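Side-chain contacts in DnaJ homolog subfamily C member 10 (Mus musculus, PDB 3APQ), which reduces disulfides in the endoplasmic reticulum, serving both correct folding and degradation of misfolded proteins, and combines a J domain with thioredoxin domains in one chain: residues S6-S11 / R17-A22; G150-N153 / M159-R162. All blocks are in the same frame, centred on the assembly; numbering follows the deposited sequence.

Overall arrangement
Interaction 1 lies in the J domain and interaction 2 in the first thioredoxin domain of this two-domain fragment. Their centres are 23 Å apart and their nearest atoms about 6 Å, without touching. R17, R20 and Q21, on helix 16-30 of interaction 1, bond to D94, and R20 also makes a salt bridge to E103; helix 104-113, which begins just after E103, packs through F107 on V152 and L160 of interaction 2. The redox-active pair C126-C129 belongs to neither contact. Interaction 2 holds C161, whose disulfide to C154 is a separate one, whereas interaction 1 is an apolar join of the end of helix 4-8 and the loop after it to helix 16-30.

Interaction 1: S6-S11 / R17-A22; sequences SLLGVS and REIRQA
V10 and L8 meet helix 16-30 through A22 and I19, and the touching side chains are all aliphatic. The tightest apolar approach is V10 CG1 to A22 CB at 3.4 Å, shorter than a usual van der Waals separation. The other methyl of V10, CG2, goes to I19 CG1 at 4.1 Å, and the two side chains lie roughly perpendicular. V10 thus straddles one helical turn, with one branch on A22 and the other on I19. This split follows from its first torsion (-62°), which sets CG1 opposite the carbonyl carbon and turns CG2 into the gap between N and C. L8 approaches the same pair from the end of helix 4-8: its CD1 reaches I19 CG2 at 3.8 Å, while its CB is 4.4 Å from A22 CB.

The contact brings the end of the first helix of the J domain, and the loop that follows, against the second helix, which leads to the HPD loop in this family. Helix 4-8 stops in a Schellman motif in which G9, with phi of 79°, is the C' residue; V10 N bonds to Y5 O, and G9 N makes a weak bond to S6 O at 3.1 Å. The reversal at G9 swings V10 back onto helix 16-30.

Side chain also meets backbone. A22 CB sits 3.4 Å from L8 O, and at that methyl the directions to L8 O and V10 CG1 diverge by about 74°, so it fits in the notch between the helix end and the valine. V10 CG1 is also 4.1 Å from E18 O, a carbonyl already engaged by A22 N. The carboxylate of E18 instead uses OE1 on S15 N. Beyond this pair of segments, L8 rests on L55 of helix 41-55.

Interaction 2: G150-N153 / M159-R162; sequences GAVN and MLCR
Within the thioredoxin fold, strand 148-153 is joined by a short connection to helix 158-163, and V152 of the strand packs there against L160 and C161 of the helix, all three of them buried. One methyl does the work on the strand side. V152 CG1 lies 3.9 Å from C161 SG and 4.1 Å from L160 CD2, and the directions to these two atoms open an angle of about 85° at CG1. The methyl therefore enters between the two helix side chains, whose atoms SG of C161 and CD2 of L160 stand 5.4 Å apart. The other branch, V152 CG2, is farther from the leucine, 4.7 Å from L160 CD2. A first torsion of 167° in V152 explains this, since it extends CG1 away from the strand's own nitrogen and toward the helix.

The parallel partners of this strand are 117-122 and 100-101. Its side chains alternate across the sheet: V152 faces the helix, while A151 and N153, both touching Y122, lie on the other face. Helix 104-113 adds F107 to the V152 side, and F107 also meets L160, so V152 and L160 share an aromatic neighbour as well as their own contact.

C161 SG is bonded covalently to SG of C154, the residue directly after the strand. The disulfide thus ties the helix to the residue just past the strand, beside the point where the apolar side chains meet. With C161 SG set opposite its carbonyl carbon (chi1 -61°), the sulfur faces the strand, and the side chain also touches F121 and V166. L160 N, near the start of the helix, is hydrogen-bonded to D157 OD1.

Interaction 1: S6-S11 / R17-A22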
ATOM      1  N   SER A   6      -6.181 -17.091  11.254  1.00 16.20           N
ATOM      2  CA  SER A   6      -6.541 -18.372  10.660  1.00 18.17           C
ATOM      3  C   SER A   6      -7.690 -18.218   9.666  1.00 17.54           C
ATOM      4  O   SER A   6      -7.733 -18.944   8.669  1.00 17.41           O
ATOM      5  CB  SER A   6      -6.796 -19.417  11.746  1.00 18.19           C
ATOM      6  OG  SER A   6      -7.907 -19.059  12.551  1.00 23.93           O
ATOM      7  N   LEU A   7      -8.570 -17.224   9.866  1.00 17.05           N
ATOM      8  CA  LEU A   7      -9.612 -16.972   8.871  1.00 18.03           C
ATOM      9  C   LEU A   7      -8.997 -16.604   7.519  1.00 16.99           C
ATOM     10  O   LEU A   7      -9.456 -17.048   6.436  1.00 17.36           O
ATOM     11  CB  LEU A   7     -10.568 -15.888   9.365  1.00 18.20           C
ATOM     12  CG  LEU A   7     -11.884 -15.739   8.582  1.00 22.79           C
ATOM     13  CD1 LEU A   7     -12.806 -16.998   8.629  1.00 28.39           C
ATOM     14  CD2 LEU A   7     -12.639 -14.469   9.089  1.00 26.50           C
ATOM     15  N   LEU A   8      -7.956 -15.782   7.553  1.00 16.30           N
ATOM     16  CA  LEU A   8      -7.269 -15.424   6.304  1.00 16.39           C
ATOM     17  C   LEU A   8      -6.235 -16.459   5.859  1.00 17.25           C
ATOM     18  O   LEU A   8      -5.724 -16.357   4.739  1.00 17.60           O
ATOM     19  CB  LEU A   8      -6.573 -14.072   6.443  1.00 15.60           C
ATOM     20  CG  LEU A   8      -7.546 -12.899   6.676  1.00 15.96           C
ATOM     21  CD1 LEU A   8      -6.833 -11.539   6.843  1.00 15.33           C
ATOM     22  CD2 LEU A   8      -8.630 -12.815   5.599  1.00 18.77           C
ATOM     23  N   GLY A   9      -5.905 -17.411   6.736  1.00 16.22           N
ATOM     24  CA  GLY A   9      -4.930 -18.487   6.424  1.00 16.72           C
ATOM     25  C   GLY A   9      -3.491 -18.007   6.533  1.00 16.86           C
ATOM     26  O   GLY A   9      -2.605 -18.513   5.810  1.00 17.16           O
ATOM     27  N   VAL A  10      -3.228 -17.031   7.405  1.00 14.13           N
ATOM     28  CA  VAL A  10      -1.866 -16.468   7.537  1.00 14.31           C
ATOM     29  C   VAL A  10      -1.422 -16.597   8.971  1.00 15.88           C
ATOM     30  O   VAL A  10      -2.270 -16.848   9.883  1.00 13.41           O
ATOM     31  CB  VAL A  10      -1.736 -14.925   7.130  1.00 13.22           C
ATOM     32  CG1 VAL A  10      -2.095 -14.668   5.634  1.00 13.54           C
ATOM     33  CG2 VAL A  10      -2.587 -13.998   8.029  1.00 11.42           C
ATOM     34  N   SER A  11      -0.099 -16.429   9.164  1.00 14.73           N
ATOM     35  CA  SER A  11       0.452 -16.418  10.486  1.00 16.49           C
ATOM     36  C   SER A  11       0.172 -15.177  11.324  1.00 16.08           C
ATOM     37  O   SER A  11       0.028 -14.093  10.780  1.00 15.13           O
ATOM     38  CB  SER A  11       1.975 -16.465  10.360  1.00 18.58           C
ATOM     39  OG  SER A  11       2.360 -17.146  11.446  1.00 19.90           O
ATOM     40  N   ARG A  17       1.594  -6.697   3.831  1.00 13.42           N
ATOM     41  CA  ARG A  17       1.580  -7.219   2.462  0.70 13.32           C
ATOM     42  C   ARG A  17       1.042  -8.644   2.425  1.00 13.39           C
ATOM     43  O   ARG A  17       0.197  -8.946   1.591  1.00 14.05           O
ATOM     44  CB  ARG A  17       2.968  -7.164   1.794  0.70 14.33           C
ATOM     45  CG  ARG A  17       2.993  -7.755   0.369  0.70 13.54           C
ATOM     46  CD  ARG A  17       4.456  -7.831  -0.150  0.70 20.18           C
ATOM     47  NE  ARG A  17       4.487  -8.723  -1.299  0.70 22.13           N
ATOM     48  CZ  ARG A  17       4.567 -10.060  -1.247  0.70 22.39           C
ATOM     49  NH1 ARG A  17       4.711 -10.719  -0.092  0.70 22.92           N
ATOM     50  NH2 ARG A  17       4.511 -10.734  -2.384  0.70 20.70           N
ATOM     51  N   GLU A  18       1.508  -9.528   3.308  1.00 11.98           N
ATOM     52  CA  GLU A  18       1.032 -10.955   3.281  1.00 11.77           C
ATOM     53  C   GLU A  18      -0.450 -11.065   3.523  1.00 12.44           C
ATOM     54  O   GLU A  18      -1.193 -11.846   2.854  1.00 12.75           O
ATOM     55  CB  GLU A  18       1.801 -11.804   4.323  1.00 12.05           C
ATOM     56  CG  GLU A  18       3.167 -12.161   3.820  1.00 16.76           C
ATOM     57  CD  GLU A  18       4.145 -12.639   4.921  1.00 24.67           C
ATOM     58  OE1 GLU A  18       4.172 -12.108   6.051  1.00 25.54           O
ATOM     59  OE2 GLU A  18       4.943 -13.542   4.614  1.00 29.27           O
ATOM     60  N   ILE A  19      -0.892 -10.290   4.498  1.00 12.59           N
ATOM     61  CA  ILE A  19      -2.317 -10.181   4.813  1.00 13.03           C
ATOM     62  C   ILE A  19      -3.145  -9.709   3.598  1.00 13.17           C
ATOM     63  O   ILE A  19      -4.209 -10.306   3.301  1.00 13.40           O
ATOM     64  CB  ILE A  19      -2.567  -9.313   6.065  1.00 13.35           C
ATOM     65  CG1 ILE A  19      -1.903  -9.985   7.292  1.00 15.68           C
ATOM     66  CG2 ILE A  19      -4.086  -8.979   6.244  1.00 15.55           C
ATOM     67  CD1 ILE A  19      -1.618  -9.042   8.493  1.00 17.26           C
ATOM     68  N   ARG A  20      -2.702  -8.667   2.882  1.00 14.08           N
ATOM     69  CA  ARG A  20      -3.437  -8.276   1.663  1.00 12.81           C
ATOM     70  C   ARG A  20      -3.504  -9.367   0.662  1.00 13.92           C
ATOM     71  O   ARG A  20      -4.558  -9.563   0.046  1.00 14.80           O
ATOM     72  CB  ARG A  20      -2.798  -7.062   0.946  1.00 12.76           C
ATOM     73  CG  ARG A  20      -2.952  -5.762   1.724  1.00 13.34           C
ATOM     74  CD  ARG A  20      -2.510  -4.517   0.873  1.00 11.28           C
ATOM     75  NE  ARG A  20      -1.057  -4.533   0.629  1.00 11.70           N
ATOM     76  CZ  ARG A  20      -0.161  -3.965   1.429  1.00 13.51           C
ATOM     77  NH1 ARG A  20      -0.541  -3.403   2.598  1.00 15.58           N
ATOM     78  NH2 ARG A  20       1.124  -3.967   1.078  1.00 13.96           N
ATOM     79  N   GLN A  21      -2.382 -10.035   0.435  1.00 13.31           N
ATOM     80  CA  GLN A  21      -2.341 -11.072  -0.576  1.00 15.08           C
ATOM     81  C   GLN A  21      -3.299 -12.228  -0.220  1.00 16.25           C
ATOM     82  O   GLN A  21      -4.008 -12.772  -1.124  1.00 17.93           O
ATOM     83  CB  GLN A  21      -0.918 -11.495  -0.860  1.00 15.01           C
ATOM     84  CG  GLN A  21      -0.175 -10.264  -1.570  1.00 19.41           C
ATOM     85  CD  GLN A  21      -1.025  -9.719  -2.781  1.00 25.88           C
ATOM     86  OE1 GLN A  21      -1.278 -10.479  -3.726  1.00 24.35           O
ATOM     87  NE2 GLN A  21      -1.526  -8.440  -2.706  1.00 21.55           N
ATOM     88  N   ALA A  22      -3.388 -12.557   1.066  1.00 15.07           N
ATOM     89  CA  ALA A  22      -4.213 -13.696   1.432  1.00 15.65           C
ATOM     90  C   ALA A  22      -5.669 -13.306   1.259  1.00 15.31           C
ATOM     91  O   ALA A  22      -6.452 -14.091   0.742  1.00 16.09           O
ATOM     92  CB  ALA A  22      -3.954 -14.142   2.864  1.00 16.56           C
TER

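Interaction 2: G150-N153 / M159-R162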
ATOM      1  N   GLY A 150       9.646   3.663  -3.103  1.00 12.66           N
ATOM      2  CA  GLY A 150       8.456   3.445  -2.234  1.00 11.70           C
ATOM      3  C   GLY A 150       7.132   3.772  -2.908  1.00 11.89           C
ATOM      4  O   GLY A 150       7.084   4.383  -3.992  1.00 12.83           O
ATOM      5  N   ALA A 151       6.060   3.350  -2.259  1.00 10.29           N
ATOM      6  CA  ALA A 151       4.714   3.673  -2.687  1.00 11.08           C
ATOM      7  C   ALA A 151       3.910   3.856  -1.431  1.00 12.08           C
ATOM      8  O   ALA A 151       4.132   3.135  -0.438  1.00 11.80           O
ATOM      9  CB  ALA A 151       4.139   2.508  -3.542  1.00 13.50           C
ATOM     10  N   VAL A 152       3.008   4.836  -1.432  1.00 12.37           N
ATOM     11  CA  VAL A 152       2.087   5.041  -0.306  1.00 12.40           C
ATOM     12  C   VAL A 152       0.644   5.047  -0.834  1.00 13.94           C
ATOM     13  O   VAL A 152       0.303   5.814  -1.735  1.00 15.22           O
ATOM     14  CB  VAL A 152       2.363   6.331   0.465  1.00 12.81           C
ATOM     15  CG1 VAL A 152       1.193   6.645   1.408  1.00 12.38           C
ATOM     16  CG2 VAL A 152       3.653   6.256   1.292  1.00 11.90           C
ATOM     17  N   ASN A 153      -0.197   4.184  -0.265  1.00 14.50           N
ATOM     18  CA  ASN A 153      -1.596   4.135  -0.622  1.00 15.48           C
ATOM     19  C   ASN A 153      -2.326   5.126   0.276  1.00 15.11           C
ATOM     20  O   ASN A 153      -2.665   4.830   1.458  1.00 16.69           O
ATOM     21  CB  ASN A 153      -2.153   2.717  -0.425  1.00 15.59           C
ATOM     22  CG  ASN A 153      -3.641   2.614  -0.752  1.00 19.28           C
ATOM     23  OD1 ASN A 153      -4.279   3.587  -1.154  1.00 19.04           O
ATOM     24  ND2 ASN A 153      -4.206   1.418  -0.554  1.00 21.27           N
ATOM     25  N   MET A 159      -4.580  10.930   6.152  1.00 26.31           N
ATOM     26  CA  MET A 159      -3.962  11.977   6.931  0.50 27.28           C
ATOM     27  C   MET A 159      -2.436  12.004   6.709  1.00 26.27           C
ATOM     28  O   MET A 159      -1.862  13.110   6.595  1.00 25.89           O
ATOM     29  CB  MET A 159      -4.465  11.918   8.369  0.50 28.69           C
ATOM     30  CG  MET A 159      -5.986  12.242   8.422  0.50 30.48           C
ATOM     31  SD  MET A 159      -6.390  13.986   8.091  0.50 36.09           S
ATOM     32  CE  MET A 159      -6.929  13.960   6.371  0.50 30.06           C
ATOM     33  N   LEU A 160      -1.828  10.831   6.531  1.00 24.81           N
ATOM     34  CA  LEU A 160      -0.422  10.757   6.151  1.00 22.62           C
ATOM     35  C   LEU A 160      -0.218  11.572   4.874  1.00 22.19           C
ATOM     36  O   LEU A 160       0.607  12.484   4.845  1.00 22.01           O
ATOM     37  CB  LEU A 160       0.015   9.289   5.966  1.00 21.66           C
ATOM     38  CG  LEU A 160       1.466   9.063   5.466  1.00 23.02           C
ATOM     39  CD1 LEU A 160       2.534   9.766   6.347  1.00 24.63           C
ATOM     40  CD2 LEU A 160       1.706   7.558   5.346  1.00 25.07           C
ATOM     41  N   CYS A 161      -1.007  11.298   3.828  1.00 19.68           N
ATOM     42  CA  CYS A 161      -0.887  12.063   2.583  1.00 20.28           C
ATOM     43  C   CYS A 161      -1.104  13.548   2.815  1.00 20.55           C
ATOM     44  O   CYS A 161      -0.335  14.383   2.300  1.00 21.60           O
ATOM     45  CB  CYS A 161      -1.791  11.469   1.492  1.00 18.47           C
ATOM     46  SG  CYS A 161      -1.138   9.782   1.296  1.00 21.29           S
ATOM     47  N   ARG A 162      -2.100  13.885   3.622  1.00 21.12           N
ATOM     48  CA  ARG A 162      -2.375  15.304   3.862  1.00 22.08           C
ATOM     49  C   ARG A 162      -1.182  15.948   4.545  1.00 24.03           C
ATOM     50  O   ARG A 162      -0.777  17.073   4.203  1.00 24.81           O
ATOM     51  CB  ARG A 162      -3.652  15.524   4.683  1.00 22.45           C
ATOM     52  CG  ARG A 162      -3.868  16.999   5.014  1.00 24.54           C
ATOM     53  CD  ARG A 162      -5.229  17.175   5.688  1.00 24.72           C
ATOM     54  NE  ARG A 162      -6.279  16.842   4.741  1.00 26.30           N
ATOM     55  CZ  ARG A 162      -6.795  17.738   3.893  1.00 31.93           C
ATOM     56  NH1 ARG A 162      -6.353  18.995   3.927  1.00 29.73           N
ATOM     57  NH2 ARG A 162      -7.755  17.390   3.037  1.00 28.49           N
TER